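Local structure of D-aminopeptidase (Burkholderia sp. LK4, 5TZB) at residues 37-42 / 201-206; 71-76 / 304-309; 212-217 / 264-269; 272-277 / 329-334. The protein probably removes N-terminal beta-amino acids from short peptides, as a beta-aminopeptidase of family S58 and one of the Ntn hydrolases. All blocks are in the same frame, centred on the assembly; numbering follows the deposited sequence.

Three of the four contacts follow one beta sheet across neighbouring strands. Interaction 3 joins strands 213-220 and 260-266. Interaction 1 lies about 8 Å from it, centre to centre, on strand 197-204, where Arg203 N reaches Val214 O at 2.8 Å. Interaction 2 lies about 10 Å from it between centres, at the end of strand 298-305, where Thr306 N reaches Thr266 O at 2.8 Å. Interaction 4 moves to the helices, its centre about 12 Å from that of interaction 3, and meets it through Pro269 O and Val329 N, 3.2 Å apart. Both interactions 3 and 4 touch a second subunit. A bound calcium ion lies about 6 Å from the side chain of Gln274.

Interaction 1. Residues 37-42 / 201-206; sequences RFNAIT and ASRVLA
Asn39 reaches across to the backbone of Ser202 with its amide oxygen. The side chain stands with CG trans to the backbone nitrogen (chi1 -167°), which brings OD1 close to Ala201 CA and to Ser202 N, 3.0 Å away. That bond from Ser202 N is fairly straight, 161° at the hydrogen, with the N-H tilted a little out of the amide plane. OD1 also lies 3.5 Å from Ala201 CB, while ND2 turns to Glu347. The backbone joins in: Ala201 CA makes a C-H...O contact with Asn39 O at 3.4 Å.

Ser202 faces the loop. Its OG bonds to Asp43 and Gly36, and its CB rests 3.3 Å from Ala40 O. Asp43 takes the Ala40 N-H as well, so one carboxylate ties strand and loop together. Arg203 starts out away from the loop but bends at its second torsion, bringing NH1 back to Ser202 O at 2.9 Å, from above the carbonyl plane. Its NE and NH1 form salt bridges with Glu343 and Glu347 of helix 331-355.

Strand 197-204 thus meets the loop leading into strand 48-56 through polar groups inside the protein. Arg203 lies between Glu343 and Glu347, which probably stabilises its charge; with OD1 accepting from Ser202 and ND2 donating to Glu347, the Asn39 amide has a fixed orientation.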
loop_
_atom_site.group_PDB
_atom_site.type_symbol
_atom_site.label_atom_id
_atom_site.label_comp_id
_atom_site.label_asym_id
_atom_site.label_seq_id
_atom_site.Cartn_x
_atom_site.Cartn_y
_atom_site.Cartn_z
ATOM N N ARG C 37 -3.656 34.373 -7.848
ATOM C CA ARG C 37 -3.338 35.444 -8.785
ATOM C C ARG C 37 -3.049 34.977 -10.219
ATOM O O ARG C 37 -3.564 35.546 -11.181
ATOM C CB ARG C 37 -2.131 36.219 -8.274
ATOM C CG ARG C 37 -1.641 37.283 -9.240
ATOM C CD ARG C 37 -0.564 38.125 -8.590
ATOM N NE ARG C 37 0.201 38.865 -9.589
ATOM C CZ ARG C 37 1.382 39.429 -9.356
ATOM N NH1 ARG C 37 1.963 39.293 -8.168
ATOM N NH2 ARG C 37 2.000 40.095 -10.325
ATOM N N PHE C 38 -2.214 33.953 -10.365
ATOM C CA PHE C 38 -1.873 33.476 -11.706
ATOM C C PHE C 38 -2.781 32.337 -12.167
ATOM O O PHE C 38 -2.749 31.945 -13.343
ATOM C CB PHE C 38 -0.409 33.016 -11.762
ATOM C CG PHE C 38 0.575 34.049 -11.299
ATOM C CD1 PHE C 38 0.724 35.238 -11.994
ATOM C CD2 PHE C 38 1.369 33.820 -10.185
ATOM C CE1 PHE C 38 1.635 36.190 -11.573
ATOM C CE2 PHE C 38 2.281 34.767 -9.754
ATOM C CZ PHE C 38 2.415 35.957 -10.453
ATOM N N ASN C 39 -3.617 31.849 -11.248
ATOM C CA ASN C 39 -4.365 30.615 -11.452
ATOM C C ASN C 39 -3.429 29.526 -11.966
ATOM O O ASN C 39 -3.611 29.003 -13.071
ATOM C CB ASN C 39 -5.540 30.818 -12.414
ATOM C CG ASN C 39 -6.507 29.645 -12.385
ATOM O OD1 ASN C 39 -6.468 28.825 -11.462
ATOM N ND2 ASN C 39 -7.377 29.559 -13.385
ATOM N N ALA C 40 -2.394 29.235 -11.177
ATOM C CA ALA C 40 -1.350 28.299 -11.577
ATOM C C ALA C 40 -0.645 27.763 -10.343
ATOM O O ALA C 40 -0.802 28.307 -9.253
ATOM C CB ALA C 40 -0.356 28.977 -12.528
ATOM N N ILE C 41 0.139 26.704 -10.510
ATOM C CA ILE C 41 0.846 26.103 -9.383
ATOM C C ILE C 41 1.831 27.112 -8.772
ATOM O O ILE C 41 2.165 27.035 -7.589
ATOM C CB ILE C 41 1.581 24.799 -9.814
ATOM C CG1 ILE C 41 2.031 23.983 -8.588
ATOM C CG2 ILE C 41 2.739 25.120 -10.746
ATOM C CD1 ILE C 41 2.496 22.574 -8.918
ATOM N N THR C 42 2.236 28.091 -9.571
ATOM C CA THR C 42 3.155 29.136 -9.127
ATOM C C THR C 42 2.523 30.118 -8.125
ATOM O O THR C 42 3.214 30.965 -7.559
ATOM C CB THR C 42 3.711 29.900 -10.339
ATOM O OG1 THR C 42 2.638 30.316 -11.191
ATOM C CG2 THR C 42 4.630 28.987 -11.132
ATOM N N ALA C 201 -3.629 25.246 -12.537
ATOM C CA ALA C 201 -4.662 26.026 -11.852
ATOM C C ALA C 201 -4.359 26.078 -10.358
ATOM O O ALA C 201 -3.513 25.333 -9.862
ATOM C CB ALA C 201 -6.057 25.431 -12.082
ATOM N N SER C 202 -5.053 26.964 -9.652
ATOM C CA SER C 202 -4.901 27.078 -8.213
ATOM C C SER C 202 -6.183 27.502 -7.518
ATOM O O SER C 202 -7.126 28.003 -8.153
ATOM C CB SER C 202 -3.786 28.071 -7.876
ATOM O OG SER C 202 -4.189 29.386 -8.204
ATOM N N ARG C 203 -6.201 27.307 -6.205
ATOM C CA ARG C 203 -7.294 27.758 -5.352
ATOM C C ARG C 203 -6.712 28.349 -4.074
ATOM O O ARG C 203 -5.725 27.832 -3.527
ATOM C CB ARG C 203 -8.232 26.599 -5.010
ATOM C CG ARG C 203 -9.005 26.031 -6.182
ATOM C CD ARG C 203 -10.081 26.980 -6.669
ATOM N NE ARG C 203 -10.929 26.384 -7.705
ATOM C CZ ARG C 203 -10.653 26.406 -9.005
ATOM N NH1 ARG C 203 -9.546 26.998 -9.441
ATOM N NH2 ARG C 203 -11.487 25.843 -9.879
ATOM N N VAL C 204 -7.333 29.415 -3.584
ATOM C CA VAL C 204 -6.914 30.025 -2.330
ATOM C C VAL C 204 -8.025 29.840 -1.306
ATOM O O VAL C 204 -9.165 30.210 -1.562
ATOM C CB VAL C 204 -6.627 31.542 -2.495
ATOM C CG1 VAL C 204 -6.229 32.162 -1.161
ATOM C CG2 VAL C 204 -5.543 31.793 -3.545
ATOM N N LEU C 205 -7.705 29.287 -0.145
ATOM C CA LEU C 205 -8.714 29.134 0.901
ATOM C C LEU C 205 -8.959 30.469 1.585
ATOM O O LEU C 205 -8.101 31.357 1.571
ATOM C CB LEU C 205 -8.282 28.103 1.940
ATOM C CG LEU C 205 -8.009 26.683 1.462
ATOM C CD1 LEU C 205 -7.928 25.689 2.625
ATOM C CD2 LEU C 205 -9.043 26.267 0.455
ATOM N N ALA C 206 -10.142 30.615 2.167
ATOM C CA ALA C 206 -10.473 31.816 2.935
ATOM C C ALA C 206 -9.665 31.879 4.233
ATOM O O ALA C 206 -9.124 30.875 4.694
ATOM C CB ALA C 206 -11.964 31.869 3.234
#

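Interaction 2. Residues 71-76 / 304-309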
loop_
_atom_site.group_PDB
_atom_site.type_symbol
_atom_site.label_atom_id
_atom_site.label_comp_id
_atom_site.label_asym_id
_atom_site.label_seq_id
_atom_site.Cartn_x
_atom_site.Cartn_y
_atom_site.Cartn_z
ATOM N N GLU C 71 10.279 23.500 -9.840
ATOM C CA GLU C 71 11.122 23.706 -8.662
ATOM C C GLU C 71 10.192 23.903 -7.473
ATOM O O GLU C 71 9.337 24.789 -7.512
ATOM C CB GLU C 71 12.050 24.913 -8.823
ATOM C CG GLU C 71 13.072 24.791 -9.942
ATOM C CD GLU C 71 14.283 23.936 -9.570
ATOM O OE1 GLU C 71 14.269 23.261 -8.512
ATOM O OE2 GLU C 71 15.273 23.967 -10.335
ATOM N N PRO C 72 10.311 23.048 -6.439
ATOM C CA PRO C 72 9.413 23.177 -5.293
ATOM C C PRO C 72 9.722 24.384 -4.394
ATOM O O PRO C 72 8.858 24.756 -3.603
ATOM C CB PRO C 72 9.641 21.870 -4.526
ATOM C CG PRO C 72 11.039 21.483 -4.878
ATOM C CD PRO C 72 11.205 21.879 -6.303
ATOM N N ARG C 73 10.925 24.949 -4.493
ATOM C CA ARG C 73 11.358 26.058 -3.631
ATOM C C ARG C 73 11.900 27.235 -4.435
ATOM O O ARG C 73 12.167 27.115 -5.637
ATOM C CB ARG C 73 12.442 25.598 -2.645
ATOM C CG ARG C 73 12.023 24.513 -1.659
ATOM C CD ARG C 73 11.125 25.063 -0.556
ATOM N NE ARG C 73 10.989 24.120 0.547
ATOM C CZ ARG C 73 10.184 24.302 1.593
ATOM N NH1 ARG C 73 9.428 25.388 1.670
ATOM N NH2 ARG C 73 10.119 23.388 2.552
ATOM N N ALA C 74 12.062 28.379 -3.770
ATOM C CA ALA C 74 12.659 29.545 -4.409
ATOM C C ALA C 74 14.119 29.258 -4.741
ATOM O O ALA C 74 14.644 29.756 -5.737
ATOM C CB ALA C 74 12.540 30.789 -3.510
ATOM N N GLY C 75 14.776 28.483 -3.880
ATOM C CA GLY C 75 16.148 28.065 -4.110
ATOM C C GLY C 75 16.275 26.570 -4.347
ATOM O O GLY C 75 15.323 25.903 -4.770
ATOM N N ALA C 76 17.445 26.029 -4.027
ATOM C CA ALA C 76 17.720 24.620 -4.269
ATOM C C ALA C 76 16.867 23.694 -3.393
ATOM O O ALA C 76 16.803 23.850 -2.179
ATOM C CB ALA C 76 19.198 24.342 -4.055
ATOM N N PHE C 304 3.149 17.835 -2.878
ATOM C CA PHE C 304 4.134 18.306 -1.899
ATOM C C PHE C 304 3.668 19.590 -1.211
ATOM O O PHE C 304 2.889 20.378 -1.768
ATOM C CB PHE C 304 5.521 18.492 -2.540
ATOM C CG PHE C 304 5.623 19.655 -3.504
ATOM C CD1 PHE C 304 5.994 20.925 -3.065
ATOM C CD2 PHE C 304 5.403 19.462 -4.861
ATOM C CE1 PHE C 304 6.097 21.984 -3.953
ATOM C CE2 PHE C 304 5.510 20.517 -5.755
ATOM C CZ PHE C 304 5.856 21.785 -5.296
ATOM N N ALA C 305 4.162 19.792 0.007
ATOM C CA ALA C 305 3.767 20.930 0.819
ATOM C C ALA C 305 4.990 21.770 1.187
ATOM O O ALA C 305 6.057 21.221 1.478
ATOM C CB ALA C 305 3.044 20.449 2.072
ATOM N N THR C 306 4.834 23.095 1.196
ATOM C CA THR C 306 5.958 23.988 1.497
ATOM C C THR C 306 5.864 24.602 2.891
ATOM O O THR C 306 6.796 25.278 3.330
ATOM C CB THR C 306 6.071 25.121 0.457
ATOM O OG1 THR C 306 4.876 25.914 0.485
ATOM C CG2 THR C 306 6.252 24.553 -0.956
ATOM N N GLY C 307 4.762 24.333 3.596
ATOM C CA GLY C 307 4.475 24.942 4.889
ATOM C C GLY C 307 5.508 24.703 5.969
ATOM O O GLY C 307 5.828 25.597 6.756
ATOM N N ASN C 308 6.029 23.486 6.026
ATOM C CA ASN C 308 7.161 23.198 6.895
ATOM C C ASN C 308 8.474 23.408 6.149
ATOM O O ASN C 308 8.662 22.869 5.063
ATOM C CB ASN C 308 7.054 21.770 7.443
ATOM C CG ASN C 308 5.948 21.629 8.471
ATOM O OD1 ASN C 308 6.052 22.139 9.591
ATOM N ND2 ASN C 308 4.869 20.973 8.086
ATOM N N ASP C 309 9.344 24.269 6.667
ATOM C CA ASP C 309 10.663 24.424 6.050
ATOM C C ASP C 309 11.725 24.227 7.112
ATOM O O ASP C 309 11.409 23.937 8.261
ATOM C CB ASP C 309 10.799 25.768 5.317
ATOM C CG ASP C 309 10.707 26.988 6.239
ATOM O OD1 ASP C 309 10.571 28.113 5.700
ATOM O OD2 ASP C 309 10.752 26.845 7.480
#
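Pro72 and Thr306 are the residues whose CA atoms come closest, 7.7 Å apart; the chains form no ladder here, and side chains bridge the gap. Segment 71-76 is the end of strand 63-71 and the loop after it, and segment 304-309 takes in the last residues of strand 298-305 and the loop that follows. Pro72 CB makes an off-centre CH-pi contact with the Phe304 ring, 4.1 Å from the centroid and 30° off the ring normal.

These two strands belong to different sheets, so the contact joins the two beta layers, consistent with the layered alpha/beta architecture of Ntn hydrolases.

Arg73 spans the rest. With a kink at CB-CG (chi2 -75°), it runs past Thr306 and delivers a guanidinium to two carbonyls of the loop. NH1 donates to Thr306 O at 3.1 Å, meeting a lone pair in the carbonyl plane; NH2 donates to Asn308 O at 2.9 Å, with that oxygen almost exactly in the guanidinium plane. NE and NH2 are also bonded to Ser80 O and Pro81 O, leaving the group little freedom to rotate. Asp309 CB lies 3.7 Å from Arg73 NH2, and Thr306 CG2 sits 3.7 Å from Pro72 O.

Interaction 3. Residues 212-217 / 264-269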
loop_
_atom_site.group_PDB
_atom_site.type_symbol
_atom_site.label_atom_id
_atom_site.label_comp_id
_atom_site.label_asym_id
_atom_site.label_seq_id
_atom_site.Cartn_x
_atom_site.Cartn_y
_atom_site.Cartn_z
ATOM N N TRP C 212 -4.588 29.008 3.095
ATOM C CA TRP C 212 -3.600 28.323 2.265
ATOM C C TRP C 212 -3.947 28.296 0.773
ATOM O O TRP C 212 -5.114 28.393 0.372
ATOM C CB TRP C 212 -3.393 26.896 2.767
ATOM C CG TRP C 212 -2.954 26.860 4.182
ATOM C CD1 TRP C 212 -1.837 27.444 4.705
ATOM C CD2 TRP C 212 -3.630 26.231 5.272
ATOM N NE1 TRP C 212 -1.766 27.207 6.057
ATOM C CE2 TRP C 212 -2.858 26.468 6.433
ATOM C CE3 TRP C 212 -4.807 25.474 5.380
ATOM C CZ2 TRP C 212 -3.221 25.976 7.681
ATOM C CZ3 TRP C 212 -5.173 24.992 6.621
ATOM C CH2 TRP C 212 -4.379 25.243 7.764
ATOM N N THR C 213 -2.905 28.182 -0.046
ATOM C CA THR C 213 -3.050 28.054 -1.488
ATOM C C THR C 213 -2.768 26.613 -1.925
ATOM O O THR C 213 -1.854 25.971 -1.401
ATOM C CB THR C 213 -2.100 28.997 -2.220
ATOM O OG1 THR C 213 -2.409 30.348 -1.855
ATOM C CG2 THR C 213 -2.213 28.823 -3.744
ATOM N N VAL C 214 -3.586 26.108 -2.841
ATOM C CA VAL C 214 -3.366 24.792 -3.454
ATOM C C VAL C 214 -3.256 24.959 -4.966
ATOM O O VAL C 214 -4.159 25.524 -5.600
ATOM C CB VAL C 214 -4.508 23.798 -3.127
ATOM C CG1 VAL C 214 -4.257 22.464 -3.800
ATOM C CG2 VAL C 214 -4.639 23.606 -1.642
ATOM N N GLY C 215 -2.150 24.497 -5.544
ATOM C CA GLY C 215 -1.959 24.581 -6.988
ATOM C C GLY C 215 -1.749 23.216 -7.612
ATOM O O GLY C 215 -1.332 22.294 -6.930
ATOM N N ALA C 216 -2.052 23.078 -8.901
ATOM C CA ALA C 216 -1.818 21.826 -9.614
ATOM C C ALA C 216 -1.197 22.082 -10.978
ATOM O O ALA C 216 -1.539 23.060 -11.658
ATOM C CB ALA C 216 -3.129 21.025 -9.780
ATOM N N LEU C 217 -0.297 21.195 -11.389
ATOM C CA LEU C 217 0.244 21.234 -12.746
ATOM C C LEU C 217 0.096 19.836 -13.350
ATOM O O LEU C 217 0.610 18.854 -12.803
ATOM C CB LEU C 217 1.716 21.671 -12.748
ATOM C CG LEU C 217 2.387 21.852 -14.119
ATOM C CD1 LEU C 217 1.936 23.151 -14.725
ATOM C CD2 LEU C 217 3.904 21.820 -14.001
ATOM N N ILE C 264 0.486 18.293 -7.289
ATOM C CA ILE C 264 -0.257 19.213 -6.441
ATOM C C ILE C 264 0.713 19.902 -5.489
ATOM O O ILE C 264 1.522 19.232 -4.847
ATOM C CB ILE C 264 -1.328 18.470 -5.627
ATOM C CG1 ILE C 264 -2.420 17.928 -6.564
ATOM C CG2 ILE C 264 -1.937 19.392 -4.557
ATOM C CD1 ILE C 264 -3.320 16.855 -5.896
ATOM N N ALA C 265 0.649 21.229 -5.391
ATOM C CA ALA C 265 1.475 21.932 -4.399
ATOM C C ALA C 265 0.607 22.752 -3.450
ATOM O O ALA C 265 -0.457 23.274 -3.832
ATOM C CB ALA C 265 2.502 22.830 -5.082
ATOM N N THR C 266 1.072 22.895 -2.215
ATOM C CA THR C 266 0.369 23.748 -1.262
ATOM C C THR C 266 1.329 24.345 -0.265
ATOM O O THR C 266 2.338 23.719 0.078
ATOM C CB THR C 266 -0.728 22.986 -0.487
ATOM O OG1 THR C 266 -1.434 23.904 0.349
ATOM C CG2 THR C 266 -0.133 21.886 0.393
ATOM N N ASP C 267 1.009 25.544 0.227
ATOM C CA ASP C 267 1.824 26.137 1.285
ATOM C C ASP C 267 1.278 25.791 2.663
ATOM O O ASP C 267 1.817 26.243 3.671
ATOM C CB ASP C 267 1.917 27.660 1.141
ATOM C CG ASP C 267 0.566 28.344 1.174
ATOM O OD1 ASP C 267 -0.480 27.660 1.095
ATOM O OD2 ASP C 267 0.553 29.594 1.265
ATOM N N ALA C 268 0.227 24.975 2.705
ATOM C CA ALA C 268 -0.241 24.426 3.973
ATOM C C ALA C 268 0.848 23.536 4.600
ATOM O O ALA C 268 1.590 22.871 3.887
ATOM C CB ALA C 268 -1.529 23.635 3.765
ATOM N N PRO C 269 0.976 23.557 5.935
ATOM C CA PRO C 269 1.970 22.689 6.589
ATOM C C PRO C 269 1.480 21.243 6.709
ATOM O O PRO C 269 0.957 20.860 7.748
ATOM C CB PRO C 269 2.144 23.326 7.968
ATOM C CG PRO C 269 0.809 23.996 8.233
ATOM C CD PRO C 269 0.333 24.491 6.882
HETATM O O HOH W 1 -1.653 31.079 0.623
#
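Trp212 lies across Ala268 and Pro269. CB sits 3.4 Å from Asp267 OD1. CG meets Ala268 CB at 3.6 Å, and CD1 comes within 3.5 Å of Ala268 CA, whose C-H points into the five-membered ring, a CH-pi contact over the face. NE1 is 3.5 Å from Pro269 CD, and the same carbon stays close to CE2 and CZ2. Thr323 of a second subunit packs on the indole. A chi1 of -58° sets CG beside the backbone nitrogen and turns the ring toward segment 264-269.

Next door, Asp267 OD1 accepts the Thr213 N-H at 2.7 Å on its syn side, and OD2 accepts a hydrogen bond from water 1, itself the acceptor for Thr213 OG1. Thr266 OG1 donates a hydrogen bond to Thr213 O at 2.7 Å and accepts the Ala268 N-H, making an ST turn just past the strand.

Further along, Gly215 and Ala265 exchange two backbone bonds of 2.7 Å each, from N to O both ways, flanked by the non-hydrogen-bonded pairs Val214-Thr266 and Ala216-Ile264. Val214 packs on helix 331-355, which covers this antiparallel ladder, consistent with the alpha/beta sandwich of Ntn hydrolases.

Interaction 4. Residues 272-277 / 329-334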
loop_
_atom_site.group_PDB
_atom_site.type_symbol
_atom_site.label_atom_id
_atom_site.label_comp_id
_atom_site.label_asym_id
_atom_site.label_seq_id
_atom_site.Cartn_x
_atom_site.Cartn_y
_atom_site.Cartn_z
ATOM N N PRO C 272 3.932 14.178 5.787
ATOM C CA PRO C 272 3.968 13.172 4.713
ATOM C C PRO C 272 2.645 12.402 4.549
ATOM O O PRO C 272 2.153 12.344 3.427
ATOM C CB PRO C 272 5.104 12.241 5.153
ATOM C CG PRO C 272 6.058 13.177 5.824
ATOM C CD PRO C 272 5.180 14.170 6.572
ATOM N N HIS C 273 2.036 11.908 5.623
ATOM C CA HIS C 273 0.806 11.124 5.474
ATOM C C HIS C 273 -0.348 11.983 4.950
ATOM O O HIS C 273 -1.256 11.468 4.289
ATOM C CB HIS C 273 0.421 10.441 6.799
ATOM C CG HIS C 273 -0.333 11.315 7.764
ATOM N ND1 HIS C 273 0.297 12.181 8.631
ATOM C CD2 HIS C 273 -1.656 11.390 8.054
ATOM C CE1 HIS C 273 -0.605 12.776 9.397
ATOM N NE2 HIS C 273 -1.798 12.320 9.062
ATOM N N GLN C 274 -0.292 13.285 5.209
ATOM C CA GLN C 274 -1.338 14.214 4.753
ATOM C C GLN C 274 -1.152 14.568 3.277
ATOM O O GLN C 274 -2.112 14.871 2.566
ATOM C CB GLN C 274 -1.339 15.484 5.616
ATOM C CG GLN C 274 -1.569 15.214 7.101
ATOM C CD GLN C 274 -1.665 16.504 7.911
ATOM O OE1 GLN C 274 -0.748 17.324 7.895
ATOM N NE2 GLN C 274 -2.774 16.686 8.613
ATOM N N CYS C 275 0.094 14.577 2.826
ATOM C CA CYS C 275 0.375 14.771 1.409
ATOM C C CYS C 275 -0.155 13.592 0.572
ATOM O O CYS C 275 -0.600 13.771 -0.559
ATOM C CB CYS C 275 1.870 14.962 1.198
ATOM S SG CYS C 275 2.535 16.555 1.819
ATOM N N THR C 276 -0.084 12.388 1.131
ATOM C CA THR C 276 -0.646 11.198 0.477
ATOM C C THR C 276 -2.154 11.354 0.317
ATOM O O THR C 276 -2.724 11.052 -0.743
ATOM C CB THR C 276 -0.338 9.920 1.279
ATOM O OG1 THR C 276 1.076 9.820 1.449
ATOM C CG2 THR C 276 -0.847 8.652 0.546
ATOM N N ARG C 277 -2.802 11.826 1.381
ATOM C CA ARG C 277 -4.236 12.059 1.330
ATOM C C ARG C 277 -4.572 13.088 0.254
ATOM O O ARG C 277 -5.494 12.901 -0.555
ATOM C CB ARG C 277 -4.752 12.513 2.695
ATOM C CG ARG C 277 -4.399 11.549 3.824
ATOM C CD ARG C 277 -5.033 11.983 5.134
ATOM N NE ARG C 277 -6.482 11.768 5.091
ATOM C CZ ARG C 277 -7.363 12.330 5.918
ATOM N NH1 ARG C 277 -6.951 13.167 6.869
ATOM N NH2 ARG C 277 -8.663 12.082 5.778
ATOM N N VAL C 329 -1.466 20.470 9.738
ATOM C CA VAL C 329 -2.812 20.977 9.539
ATOM C C VAL C 329 -3.715 20.036 10.319
ATOM O O VAL C 329 -3.574 18.821 10.216
ATOM C CB VAL C 329 -3.207 21.020 8.023
ATOM C CG1 VAL C 329 -4.705 21.323 7.831
ATOM C CG2 VAL C 329 -2.353 22.049 7.265
ATOM N N ASN C 330 -4.598 20.579 11.146
ATOM C CA ASN C 330 -5.553 19.746 11.867
ATOM C C ASN C 330 -6.583 19.168 10.909
ATOM O O ASN C 330 -6.953 19.827 9.922
ATOM C CB ASN C 330 -6.218 20.550 12.996
ATOM C CG ASN C 330 -5.253 20.785 14.163
ATOM O OD1 ASN C 330 -4.520 19.877 14.545
ATOM N ND2 ASN C 330 -5.188 22.013 14.666
ATOM N N ASN C 331 -7.041 17.944 11.191
ATOM C CA ASN C 331 -7.873 17.226 10.230
ATOM C C ASN C 331 -9.210 17.907 9.986
ATOM O O ASN C 331 -9.822 17.708 8.923
ATOM C CB ASN C 331 -8.079 15.773 10.671
ATOM C CG ASN C 331 -6.821 14.911 10.473
ATOM O OD1 ASN C 331 -5.990 15.191 9.607
ATOM N ND2 ASN C 331 -6.678 13.875 11.284
ATOM N N ASP C 332 -9.653 18.746 10.923
ATOM C CA ASP C 332 -10.880 19.491 10.682
ATOM C C ASP C 332 -10.636 20.703 9.787
ATOM O O ASP C 332 -11.566 21.466 9.512
ATOM C CB ASP C 332 -11.560 19.924 11.988
ATOM C CG ASP C 332 -10.668 20.786 12.889
ATOM O OD1 ASP C 332 -9.569 21.230 12.482
ATOM O OD2 ASP C 332 -11.108 21.033 14.029
ATOM N N HIS C 333 -9.396 20.881 9.336
ATOM C CA HIS C 333 -9.081 21.923 8.348
ATOM C C HIS C 333 -8.620 21.309 7.028
ATOM O O HIS C 333 -8.409 22.030 6.039
ATOM C CB HIS C 333 -7.996 22.888 8.856
ATOM C CG HIS C 333 -8.510 23.938 9.791
ATOM N ND1 HIS C 333 -8.911 23.658 11.082
ATOM C CD2 HIS C 333 -8.728 25.263 9.608
ATOM C CE1 HIS C 333 -9.322 24.771 11.663
ATOM N NE2 HIS C 333 -9.231 25.758 10.788
ATOM N N ILE C 334 -8.493 19.987 6.979
ATOM C CA ILE C 334 -7.902 19.402 5.780
ATOM C C ILE C 334 -8.918 19.207 4.638
ATOM O O ILE C 334 -8.515 19.176 3.475
ATOM C CB ILE C 334 -7.197 18.037 6.086
ATOM C CG1 ILE C 334 -6.154 17.702 5.009
ATOM C CG2 ILE C 334 -8.196 16.920 6.241
ATOM C CD1 ILE C 334 -5.064 16.674 5.447
HETATM O O HOH W 2 -4.334 13.896 8.197
HETATM O O HOH W 3 -3.821 12.502 11.182
#
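Water 2 is shared by Gln274, Arg277 and Asn331. Gln274 NE2 and Arg277 NH1 donate to it at 3.2 and 3.0 Å; its approach to Asn331 OD1, at 2.5 Å, is too short to be taken at face value, and His273 NE2 adds at most a weak contact. The site lies where the starts of helices 272-289 and 331-355 come together in the helical layer of the alpha/beta fold, and a second and a third subunit close in around it.

Gln274 also makes the direct bond of the contact. Its chain, straight beyond CG, ends with NE2 donating a hydrogen bond to Val329 O at 2.8 Å; the bond is nearly linear (163°) and lies in the plane of the Gln274 amide. OE1 takes the Leu271 N-H, so both ends of the amide are held and its orientation is fixed. Val329 itself pairs in an antiparallel ladder with a strand of the second subunit.

Arg277 NH1 lies 3.5 Å from Asn331 OD1, which is near the guanidinium plane, and the two planar groups stand almost perpendicular (89°). The charge of Arg277 is met by Glu103 of the second subunit and Asp295 of the third, so this arginine ties three chains together. Water 3 links His273 NE2 with Asn331 ND2. Beside the Gln274 chain, Ile334 extends its CG1 branch (chi1 -158°) and sets CD1 3.9 Å from Gln274 CB.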